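Local coordinates for periplasmic beta-glucosidase (Pseudomonas aeruginosa, PDB 6R5R), which probably hydrolyses terminal, non-reducing beta-D-glucosyl residues, releasing beta-D-glucose, as a periplasmic member of glycosyl hydrolase family 3, at residues V47-N52 against P74-Y79; N52-P57 against D118-S123; L252-H257 against V284-N289. The protein carries 1 engineered substitution. All blocks are in the same frame, centred on the assembly; numbering follows the deposited sequence.

Contact 1: residues V47-N52 against P74-Y79; sequences VGAIFN and PLFHAY. With BGC (beta-D-glucopyranose), chain D.
I50 and H77 pair side by side on neighbouring parallel strands, 49-51 and 76-79, whose axes come within 4.6 Å at an angle of 23°. Three backbone hydrogen bonds fix the register: I50 N to F76 O, A78 N to I50 O at 2.8 Å, and N52 N to A78 O. I50 therefore uses both its N and its O on this one neighbour, the parallel-strand pattern. Its side chain runs beside the imidazole. CB lies 3.5 Å from H77 CD2; CG1, anti to the carbonyl carbon (chi1 -59°), touches H77 NE2 and, at 4.1 Å, L75 CD1; the tip, CD1, lies farther from H77, and the side chain packs on L38 of helix 35-43; the other branch, CG2, packs on H77 CD2. On the other face of the sheet, A49 CB sits 3.5 Å from the centroid of the F76 ring, a CH-pi contact nearly over the ring centre. Just past strand 49-51, N52 OD1 meets the edge of the Y79 ring, 3.4 Å from CD1, with amide and ring planes 85° apart. The other amide atom, ND2, donates to O3 of the bound glucose (2.9 Å), tying the loop that follows the strand to the sugar. These are neighbouring strands of the parallel barrel sheet, joined through helix 56-66 in a beta-alpha-beta unit; that helix covers H77, and strand 25-27 continues the sheet beyond 49-51.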
loop_
_atom_site.group_PDB
_atom_site.type_symbol
_atom_site.label_atom_id
_atom_site.label_comp_id
_atom_site.label_asym_id
_atom_site.label_seq_id
_atom_site.Cartn_x
_atom_site.Cartn_y
_atom_site.Cartn_z
ATOM N N VAL B 47 40.783 -10.975 6.406
ATOM C CA VAL B 47 39.536 -10.570 7.118
ATOM C C VAL B 47 39.680 -9.138 7.565
ATOM O O VAL B 47 40.716 -8.790 8.222
ATOM C CB VAL B 47 39.232 -11.505 8.306
ATOM C CG1 VAL B 47 37.973 -11.110 9.028
ATOM C CG2 VAL B 47 39.126 -12.953 7.836
ATOM N N GLY B 48 38.644 -8.340 7.334
ATOM C CA GLY B 48 38.640 -6.921 7.740
ATOM C C GLY B 48 37.893 -6.720 9.049
ATOM O O GLY B 48 38.261 -5.847 9.857
ATOM N N ALA B 49 36.827 -7.484 9.286
ATOM C CA ALA B 49 35.991 -7.270 10.461
ATOM C C ALA B 49 35.133 -8.488 10.724
ATOM O O ALA B 49 34.911 -9.345 9.842
ATOM C CB ALA B 49 35.134 -6.014 10.279
ATOM N N ILE B 50 34.654 -8.531 11.951
ATOM C CA ILE B 50 33.842 -9.655 12.479
ATOM C C ILE B 50 32.516 -9.093 12.966
ATOM O O ILE B 50 32.522 -8.007 13.539
ATOM C CB ILE B 50 34.561 -10.389 13.609
ATOM C CG1 ILE B 50 35.902 -10.955 13.128
ATOM C CG2 ILE B 50 33.691 -11.460 14.256
ATOM C CD1 ILE B 50 35.787 -12.032 12.090
ATOM N N PHE B 51 31.433 -9.829 12.791
ATOM C CA PHE B 51 30.173 -9.574 13.508
ATOM C C PHE B 51 29.725 -10.829 14.247
ATOM O O PHE B 51 30.118 -11.967 13.876
ATOM C CB PHE B 51 29.107 -8.995 12.569
ATOM C CG PHE B 51 28.566 -9.951 11.533
ATOM C CD1 PHE B 51 29.296 -10.222 10.395
ATOM C CD2 PHE B 51 27.329 -10.547 11.677
ATOM C CE1 PHE B 51 28.808 -11.067 9.413
ATOM C CE2 PHE B 51 26.862 -11.427 10.709
ATOM C CZ PHE B 51 27.610 -11.697 9.588
ATOM N N ASN B 52 28.913 -10.619 15.305
ATOM C CA ASN B 52 28.281 -11.690 16.115
ATOM C C ASN B 52 29.273 -12.455 17.006
ATOM O O ASN B 52 28.806 -13.435 17.626
ATOM C CB ASN B 52 27.508 -12.667 15.240
ATOM C CG ASN B 52 26.197 -12.118 14.735
ATOM O OD1 ASN B 52 25.767 -11.066 15.183
ATOM N ND2 ASN B 52 25.614 -12.829 13.785
ATOM N N PRO B 74 44.321 -4.205 12.582
ATOM C CA PRO B 74 43.385 -4.758 13.533
ATOM C C PRO B 74 41.990 -4.952 12.937
ATOM O O PRO B 74 41.630 -4.250 11.981
ATOM C CB PRO B 74 43.336 -3.696 14.628
ATOM C CG PRO B 74 43.612 -2.450 13.912
ATOM C CD PRO B 74 44.679 -2.805 12.901
ATOM N N LEU B 75 41.289 -5.914 13.494
ATOM C CA LEU B 75 39.857 -6.071 13.146
ATOM C C LEU B 75 39.064 -4.991 13.875
ATOM O O LEU B 75 39.504 -4.499 14.907
ATOM C CB LEU B 75 39.376 -7.425 13.614
ATOM C CG LEU B 75 40.083 -8.635 12.999
ATOM C CD1 LEU B 75 39.813 -9.883 13.838
ATOM C CD2 LEU B 75 39.667 -8.859 11.555
ATOM N N PHE B 76 37.844 -4.730 13.406
ATOM C CA PHE B 76 36.806 -4.240 14.312
ATOM C C PHE B 76 35.750 -5.338 14.438
ATOM O O PHE B 76 35.656 -6.233 13.574
ATOM C CB PHE B 76 36.205 -2.879 13.909
ATOM C CG PHE B 76 35.378 -2.850 12.654
ATOM C CD1 PHE B 76 34.064 -3.299 12.662
ATOM C CD2 PHE B 76 35.875 -2.309 11.480
ATOM C CE1 PHE B 76 33.275 -3.211 11.532
ATOM C CE2 PHE B 76 35.093 -2.241 10.350
ATOM C CZ PHE B 76 33.792 -2.709 10.373
ATOM N N HIS B 77 35.001 -5.258 15.521
ATOM C CA HIS B 77 33.971 -6.252 15.924
ATOM C C HIS B 77 32.646 -5.538 16.086
ATOM O O HIS B 77 32.593 -4.491 16.784
ATOM C CB HIS B 77 34.367 -6.980 17.199
ATOM C CG HIS B 77 35.440 -7.988 16.960
ATOM N ND1 HIS B 77 36.761 -7.611 16.904
ATOM C CD2 HIS B 77 35.389 -9.332 16.804
ATOM C CE1 HIS B 77 37.487 -8.708 16.666
ATOM N NE2 HIS B 77 36.691 -9.762 16.590
ATOM N N ALA B 78 31.642 -6.041 15.388
ATOM C CA ALA B 78 30.298 -5.432 15.373
ATOM C C ALA B 78 29.244 -6.392 15.900
ATOM O O ALA B 78 29.412 -7.646 15.898
ATOM C CB ALA B 78 29.945 -4.982 13.975
ATOM N N TYR B 79 28.091 -5.821 16.253
ATOM C CA TYR B 79 26.927 -6.570 16.723
ATOM C C TYR B 79 25.659 -5.743 16.524
ATOM O O TYR B 79 25.735 -4.547 16.320
ATOM C CB TYR B 79 27.097 -6.998 18.171
ATOM C CG TYR B 79 26.189 -8.065 18.710
ATOM C CD1 TYR B 79 25.831 -9.181 17.974
ATOM C CD2 TYR B 79 25.716 -7.964 20.012
ATOM C CE1 TYR B 79 25.030 -10.177 18.490
ATOM C CE2 TYR B 79 24.922 -8.964 20.553
ATOM C CZ TYR B 79 24.560 -10.051 19.776
ATOM O OH TYR B 79 23.802 -11.077 20.265
HETATM C C2 BGC D . 22.360 -11.106 11.333
HETATM C C3 BGC D . 22.313 -12.521 11.841
HETATM C C4 BGC D . 20.859 -12.998 11.794
HETATM C C5 BGC D . 20.258 -12.825 10.396
HETATM C C6 BGC D . 18.788 -13.214 10.410
HETATM C C1 BGC D . 21.720 -11.103 9.954
HETATM O O2 BGC D . 23.756 -10.741 11.272
HETATM O O3 BGC D . 22.809 -12.461 13.197
HETATM O O4 BGC D . 20.870 -14.394 12.120
HETATM O O5 BGC D . 20.354 -11.445 9.996
HETATM O O6 BGC D . 18.325 -12.860 9.107
#

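Contact 2: residues N52-P57 against D118-S123; sequences NTVTRP and DGLDMS. With BGC (beta-D-glucopyranose), chain D.
D118 meets the backbone of V54 through its methylene group: CB lies 3.3 Å from V54 O. With CG anti to the carbonyl carbon (chi1 -70°), the carboxylate reaches V54 and R56 through two waters. One water donates to both D118 OD2 (2.8 Å) and V54 O (2.7 Å). The second donates to D118 OD1 and accepts from R56 N at 2.9 Å, so each oxygen of the carboxylate serves its own bridge. D118 O also comes within 3.1 Å of R56 N, but the angle is too poor for a hydrogen bond, and that N-H is held by the water instead. G119 is the first residue to leave helical backbone angles after helix 101-117, its positive phi (97°) completing a Schellman motif that ends the helix and leads on to strand 122-123. L120 then extends CD2 to within 3.5 Å of T53 O, while its CD1 makes a looser apolar contact with V54 CG1 at 4.4 Å. After L120 the chain leaves the 52-57 segment and enters strand 122-123. The contact thus joins the end of one barrel helix to the start of another, since T55 is the N-cap of helix 56-66. D118 also forms salt bridges with R350 and R86, and R56 with D340. With two arginines beside it, the D118 carboxylate is probably kept ionised, and its negative charge, relayed by water to R56 N in the first turn of helix 56-66, would be expected to suit that helix's positive end.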
loop_
_atom_site.group_PDB
_atom_site.type_symbol
_atom_site.label_atom_id
_atom_site.label_comp_id
_atom_site.label_asym_id
_atom_site.label_seq_id
_atom_site.Cartn_x
_atom_site.Cartn_y
_atom_site.Cartn_z
ATOM N N ASN B 52 28.913 -10.619 15.305
ATOM C CA ASN B 52 28.281 -11.690 16.115
ATOM C C ASN B 52 29.273 -12.455 17.006
ATOM O O ASN B 52 28.806 -13.435 17.626
ATOM C CB ASN B 52 27.508 -12.667 15.240
ATOM C CG ASN B 52 26.197 -12.118 14.735
ATOM O OD1 ASN B 52 25.767 -11.066 15.183
ATOM N ND2 ASN B 52 25.614 -12.829 13.785
ATOM N N THR B 53 30.477 -11.941 17.242
ATOM C CA THR B 53 31.374 -12.444 18.331
ATOM C C THR B 53 31.356 -11.387 19.431
ATOM O O THR B 53 31.690 -10.251 19.104
ATOM C CB THR B 53 32.790 -12.740 17.813
ATOM O OG1 THR B 53 32.702 -13.902 16.988
ATOM C CG2 THR B 53 33.751 -13.031 18.949
ATOM N N VAL B 54 30.895 -11.746 20.631
ATOM C CA VAL B 54 30.388 -10.679 21.547
ATOM C C VAL B 54 30.912 -10.819 22.969
ATOM O O VAL B 54 30.334 -10.146 23.844
ATOM C CB VAL B 54 28.852 -10.682 21.527
ATOM C CG1 VAL B 54 28.344 -10.459 20.099
ATOM C CG2 VAL B 54 28.280 -11.973 22.075
ATOM N N THR B 55 31.920 -11.642 23.234
ATOM C CA THR B 55 32.522 -11.640 24.597
ATOM C C THR B 55 34.004 -11.261 24.508
ATOM O O THR B 55 34.683 -11.520 23.461
ATOM C CB THR B 55 32.367 -12.985 25.289
ATOM O OG1 THR B 55 33.295 -13.885 24.701
ATOM C CG2 THR B 55 30.967 -13.551 25.200
ATOM N N ARG B 56 34.528 -10.751 25.597
ATOM C CA ARG B 56 35.903 -10.228 25.600
ATOM C C ARG B 56 36.898 -11.335 25.240
ATOM O O ARG B 56 37.790 -11.112 24.410
ATOM C CB ARG B 56 36.316 -9.573 26.917
ATOM C CG ARG B 56 37.824 -9.336 26.944
ATOM C CD ARG B 56 38.321 -9.051 28.337
ATOM N NE ARG B 56 38.045 -7.662 28.606
ATOM C CZ ARG B 56 38.594 -6.976 29.596
ATOM N NH1 ARG B 56 39.429 -7.569 30.437
ATOM N NH2 ARG B 56 38.300 -5.701 29.724
ATOM N N PRO B 57 36.848 -12.531 25.853
ATOM C CA PRO B 57 37.850 -13.554 25.538
ATOM C C PRO B 57 37.808 -13.998 24.069
ATOM O O PRO B 57 38.852 -14.259 23.506
ATOM C CB PRO B 57 37.523 -14.752 26.440
ATOM C CG PRO B 57 36.451 -14.273 27.420
ATOM C CD PRO B 57 36.038 -12.865 27.042
ATOM N N ASP B 118 32.386 -5.519 26.609
ATOM C CA ASP B 118 32.539 -6.885 26.054
ATOM C C ASP B 118 33.486 -6.892 24.845
ATOM O O ASP B 118 33.707 -8.010 24.342
ATOM C CB ASP B 118 31.187 -7.506 25.720
ATOM C CG ASP B 118 30.347 -7.866 26.938
ATOM O OD1 ASP B 118 30.949 -7.991 28.041
ATOM O OD2 ASP B 118 29.145 -8.113 26.783
ATOM N N GLY B 119 34.083 -5.768 24.462
ATOM C CA GLY B 119 35.085 -5.710 23.396
ATOM C C GLY B 119 34.547 -5.302 22.035
ATOM O O GLY B 119 35.313 -5.203 21.087
ATOM N N LEU B 120 33.250 -5.004 21.929
ATOM C CA LEU B 120 32.683 -4.594 20.645
ATOM C C LEU B 120 33.032 -3.142 20.298
ATOM O O LEU B 120 33.026 -2.259 21.178
ATOM C CB LEU B 120 31.162 -4.758 20.693
ATOM C CG LEU B 120 30.690 -6.193 20.669
ATOM C CD1 LEU B 120 29.278 -6.343 21.178
ATOM C CD2 LEU B 120 30.850 -6.821 19.285
ATOM N N ASP B 121 33.217 -2.868 19.011
ATOM C CA ASP B 121 33.594 -1.537 18.500
ATOM C C ASP B 121 32.435 -0.830 17.791
ATOM O O ASP B 121 32.567 0.363 17.482
ATOM C CB ASP B 121 34.705 -1.597 17.471
ATOM C CG ASP B 121 35.935 -2.365 17.941
ATOM O OD1 ASP B 121 36.596 -1.892 18.891
ATOM O OD2 ASP B 121 36.215 -3.453 17.357
ATOM N N MET B 122 31.401 -1.572 17.384
ATOM C CA MET B 122 30.401 -1.039 16.432
ATOM C C MET B 122 29.077 -1.722 16.673
ATOM O O MET B 122 29.001 -2.953 16.926
ATOM C CB MET B 122 30.836 -1.280 14.979
ATOM C CG MET B 122 29.744 -0.935 13.933
ATOM S SD MET B 122 30.223 -1.282 12.240
ATOM C CE MET B 122 31.510 -0.079 12.023
ATOM N N SER B 123 28.022 -0.947 16.569
ATOM C CA SER B 123 26.666 -1.508 16.526
ATOM C C SER B 123 26.007 -1.195 15.189
ATOM O O SER B 123 26.137 -0.080 14.650
ATOM C CB SER B 123 25.779 -0.968 17.597
ATOM O OG SER B 123 24.501 -1.624 17.505
HETATM C C2 BGC D . 22.360 -11.106 11.333
HETATM C C3 BGC D . 22.313 -12.521 11.841
HETATM C C4 BGC D . 20.859 -12.998 11.794
HETATM C C5 BGC D . 20.258 -12.825 10.396
HETATM C C6 BGC D . 18.788 -13.214 10.410
HETATM C C1 BGC D . 21.720 -11.103 9.954
HETATM O O2 BGC D . 23.756 -10.741 11.272
HETATM O O3 BGC D . 22.809 -12.461 13.197
HETATM O O4 BGC D . 20.870 -14.394 12.120
HETATM O O5 BGC D . 20.354 -11.445 9.996
HETATM O O6 BGC D . 18.325 -12.860 9.107
HETATM O O HOH W 1 28.289 -10.493 25.510
HETATM O O HOH W 2 32.733 -10.178 27.791
#

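Contact 3: residues L252-H257 against V284-N289; sequences LTISNH and VDMNMN. Engineered in segment 252-257: N256 (natural residue Asp). With BGC (beta-D-glucopyranose), chain C; BGC (beta-D-glucopyranose), chain D.
The backbones of I254 and M286 form a single bridge, with CA atoms 4.7 Å apart and the two segments running 42° from each other, held by M286 N to T253 O and by the straighter S255 N to M286 O (2.8 Å). Strands 252-254 and 287-288 end the parallel sheet order, so this pairing closes the TIM barrel. Before the bridge, T253 and D285 interlock at about a right angle: T253 N donates to D285 OD2, approaching 46° out of the carboxylate plane, and D285 N donates to T253 OG1 at 3.0 Å; OG1 is also hydrogen-bonded to G283 O. L252 CD1 packs on D285 CB. Beyond the bridge S255 points at its partner strand, its OG accepting M288 N (3.0 Å) almost in line while donating to N256 O; a water adds a third bond to OG and links it to M288 O. H257, with CG anti to the backbone N (chi1 -171°), runs alongside N289, whose CB, in one of two conformers, lies over one imidazole face. M288 stretches past H257 so that CE reaches O3 of one glucose (3.7 Å) and O2 of the other. N256, engineered from Asp, accepts H257 N on a lone pair of OD1, an atom also 3.4 Å from C5 of the first glucose. D285, salt-bridged to R313 and R244, places charge in the buried segment just before strand 287-288 and is probably ionised despite D317 close by, whereas in the glycan pocket, lined by N256, H257 and M288, the latter two offer the sugars mainly van der Waals surfaces.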
loop_
_atom_site.group_PDB
_atom_site.type_symbol
_atom_site.label_atom_id
_atom_site.label_comp_id
_atom_site.label_asym_id
_atom_site.label_seq_id
_atom_site.Cartn_x
_atom_site.Cartn_y
_atom_site.Cartn_z
ATOM N N LEU B 252 32.063 4.713 6.271
ATOM C CA LEU B 252 32.103 3.345 5.730
ATOM C C LEU B 252 30.711 2.886 5.333
ATOM O O LEU B 252 29.790 2.942 6.185
ATOM C CB LEU B 252 32.647 2.446 6.831
ATOM C CG LEU B 252 32.777 0.958 6.523
ATOM C CD1 LEU B 252 33.702 0.727 5.320
ATOM C CD2 LEU B 252 33.210 0.185 7.774
ATOM N N THR B 253 30.566 2.344 4.125
ATOM C CA THR B 253 29.291 1.674 3.764
ATOM C C THR B 253 29.452 0.162 3.926
ATOM O O THR B 253 30.427 -0.420 3.457
ATOM C CB THR B 253 28.803 2.023 2.373
ATOM O OG1 THR B 253 29.878 1.751 1.494
ATOM C CG2 THR B 253 28.409 3.475 2.244
ATOM N N ILE B 254 28.468 -0.476 4.514
ATOM C CA ILE B 254 28.492 -1.922 4.805
ATOM C C ILE B 254 27.301 -2.572 4.138
ATOM O O ILE B 254 26.191 -2.071 4.305
ATOM C CB ILE B 254 28.462 -2.158 6.303
ATOM C CG1 ILE B 254 29.636 -1.445 6.985
ATOM C CG2 ILE B 254 28.441 -3.658 6.634
ATOM C CD1 ILE B 254 29.623 -1.603 8.479
ATOM N N SER B 255 27.551 -3.590 3.356
ATOM C CA SER B 255 26.436 -4.336 2.735
ATOM C C SER B 255 25.637 -5.031 3.839
ATOM O O SER B 255 26.111 -5.309 4.930
ATOM C CB SER B 255 26.901 -5.354 1.716
ATOM O OG SER B 255 27.167 -6.593 2.326
ATOM N N ASN B 256 24.413 -5.369 3.524
ATOM C CA ASN B 256 23.632 -6.212 4.418
ATOM C C ASN B 256 24.048 -7.671 4.182
ATOM O O ASN B 256 24.917 -8.004 3.330
ATOM C CB ASN B 256 22.148 -5.947 4.151
ATOM C CG ASN B 256 21.323 -5.958 5.388
ATOM O OD1 ASN B 256 21.407 -6.932 6.106
ATOM N ND2 ASN B 256 20.544 -4.892 5.638
ATOM N N HIS B 257 23.396 -8.552 4.866
ATOM C CA HIS B 257 23.852 -9.939 5.036
ATOM C C HIS B 257 23.589 -10.773 3.782
ATOM O O HIS B 257 22.447 -10.965 3.451
ATOM C CB HIS B 257 23.125 -10.472 6.266
ATOM C CG HIS B 257 23.680 -11.781 6.656
ATOM N ND1 HIS B 257 23.405 -12.932 5.930
ATOM C CD2 HIS B 257 24.459 -12.132 7.721
ATOM C CE1 HIS B 257 24.055 -13.951 6.493
ATOM N NE2 HIS B 257 24.679 -13.494 7.632
ATOM N N VAL B 284 29.353 0.260 -2.309
ATOM C CA VAL B 284 29.372 -0.621 -1.130
ATOM C C VAL B 284 30.838 -0.967 -0.810
ATOM O O VAL B 284 31.518 -1.525 -1.698
ATOM C CB VAL B 284 28.585 -1.897 -1.383
ATOM C CG1 VAL B 284 28.764 -2.857 -0.220
ATOM C CG2 VAL B 284 27.128 -1.620 -1.680
ATOM N N ASP B 285 31.308 -0.605 0.363
ATOM C CA ASP B 285 32.723 -0.763 0.751
ATOM C C ASP B 285 32.952 -2.154 1.304
ATOM O O ASP B 285 33.925 -2.829 0.870
ATOM C CB ASP B 285 33.150 0.269 1.784
ATOM C CG ASP B 285 33.082 1.700 1.276
ATOM O OD1 ASP B 285 33.151 1.944 0.036
ATOM O OD2 ASP B 285 32.919 2.594 2.159
ATOM N N MET B 286 32.105 -2.583 2.234
ATOM C CA MET B 286 32.377 -3.826 2.984
ATOM C C MET B 286 31.294 -4.856 2.674
ATOM O O MET B 286 30.100 -4.526 2.614
ATOM C CB MET B 286 32.529 -3.485 4.462
ATOM C CG MET B 286 32.599 -4.611 5.385
ATOM S SD MET B 286 33.266 -3.973 6.988
ATOM C CE MET B 286 34.980 -4.474 6.774
ATOM N N ASN B 287 31.747 -6.065 2.416
ATOM C CA ASN B 287 30.906 -7.202 1.944
ATOM C C ASN B 287 30.601 -8.139 3.115
ATOM O O ASN B 287 31.504 -8.851 3.596
ATOM C CB ASN B 287 31.694 -7.875 0.825
ATOM C CG ASN B 287 31.163 -9.155 0.264
ATOM O OD1 ASN B 287 31.983 -9.976 -0.187
ATOM N ND2 ASN B 287 29.851 -9.268 0.168
ATOM N N MET B 288 29.360 -8.183 3.538
ATOM C CA MET B 288 28.924 -9.005 4.688
ATOM C C MET B 288 28.600 -10.437 4.260
ATOM O O MET B 288 27.676 -10.643 3.459
ATOM C CB MET B 288 27.748 -8.325 5.394
ATOM C CG MET B 288 27.313 -9.003 6.646
ATOM S SD MET B 288 26.026 -7.894 7.443
ATOM C CE MET B 288 26.072 -8.417 9.146
ATOM N N ASN B 289 29.420 -11.325 4.778
ATOM C CA ASN B 289 29.265 -12.800 4.886
ATOM C C ASN B 289 29.407 -13.600 3.571
ATOM O O ASN B 289 29.883 -14.731 3.658
ATOM C CB ASN B 289 28.036 -13.173 5.710
ATOM C CG ASN B 289 28.357 -14.302 6.690
ATOM O OD1 ASN B 289 29.313 -14.271 7.530
ATOM N ND2 ASN B 289 27.621 -15.381 6.461
HETATM C C2 BGC C . 21.204 -6.558 10.858
HETATM C C3 BGC C . 22.056 -7.663 10.212
HETATM C C4 BGC C . 21.065 -8.780 9.891
HETATM C C5 BGC C . 20.007 -8.259 8.921
HETATM C C6 BGC C . 19.008 -9.299 8.423
HETATM C C1 BGC C . 20.042 -6.111 9.971
HETATM O O1 BGC C . 19.302 -5.125 10.675
HETATM O O2 BGC C . 21.996 -5.417 11.246
HETATM O O3 BGC C . 23.021 -8.141 11.207
HETATM O O4 BGC C . 21.748 -9.816 9.279
HETATM O O5 BGC C . 19.245 -7.255 9.616
HETATM O O6 BGC C . 18.041 -8.565 7.625
HETATM C C2 BGC D . 22.360 -11.106 11.333
HETATM C C3 BGC D . 22.313 -12.521 11.841
HETATM C C4 BGC D . 20.859 -12.998 11.794
HETATM C C5 BGC D . 20.258 -12.825 10.396
HETATM C C6 BGC D . 18.788 -13.214 10.410
HETATM C C1 BGC D . 21.720 -11.103 9.954
HETATM O O2 BGC D . 23.756 -10.741 11.272
HETATM O O3 BGC D . 22.809 -12.461 13.197
HETATM O O4 BGC D . 20.870 -14.394 12.120
HETATM O O5 BGC D . 20.354 -11.445 9.996
HETATM O O6 BGC D . 18.325 -12.860 9.107
HETATM O O HOH W 3 27.036 -9.259 0.823
#

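Overall arrangement
All three contacts belong to the parallel, TIM-barrel-like sheet of the N-terminal domain. Contacts 1 and 3 are buried strand pairings, while contact 2 is partly buried and joins loops and helix ends with water between them. Contacts 1 and 2 share N52 and are stitched together by H77 O with D121 N, probably a hydrogen bond, because strands 76-79 and 122-123 are neighbours. Contact 3 brings together the first and last strands in the sheet order, closing the barrel, and meets contact 1 where F51 packs on M288 and H257 beside the sugars. Apolar packing flanks contact 1, salt bridges surround D118 in contact 2, and contact 3 combines a buried carboxylate with sugar-facing side chains.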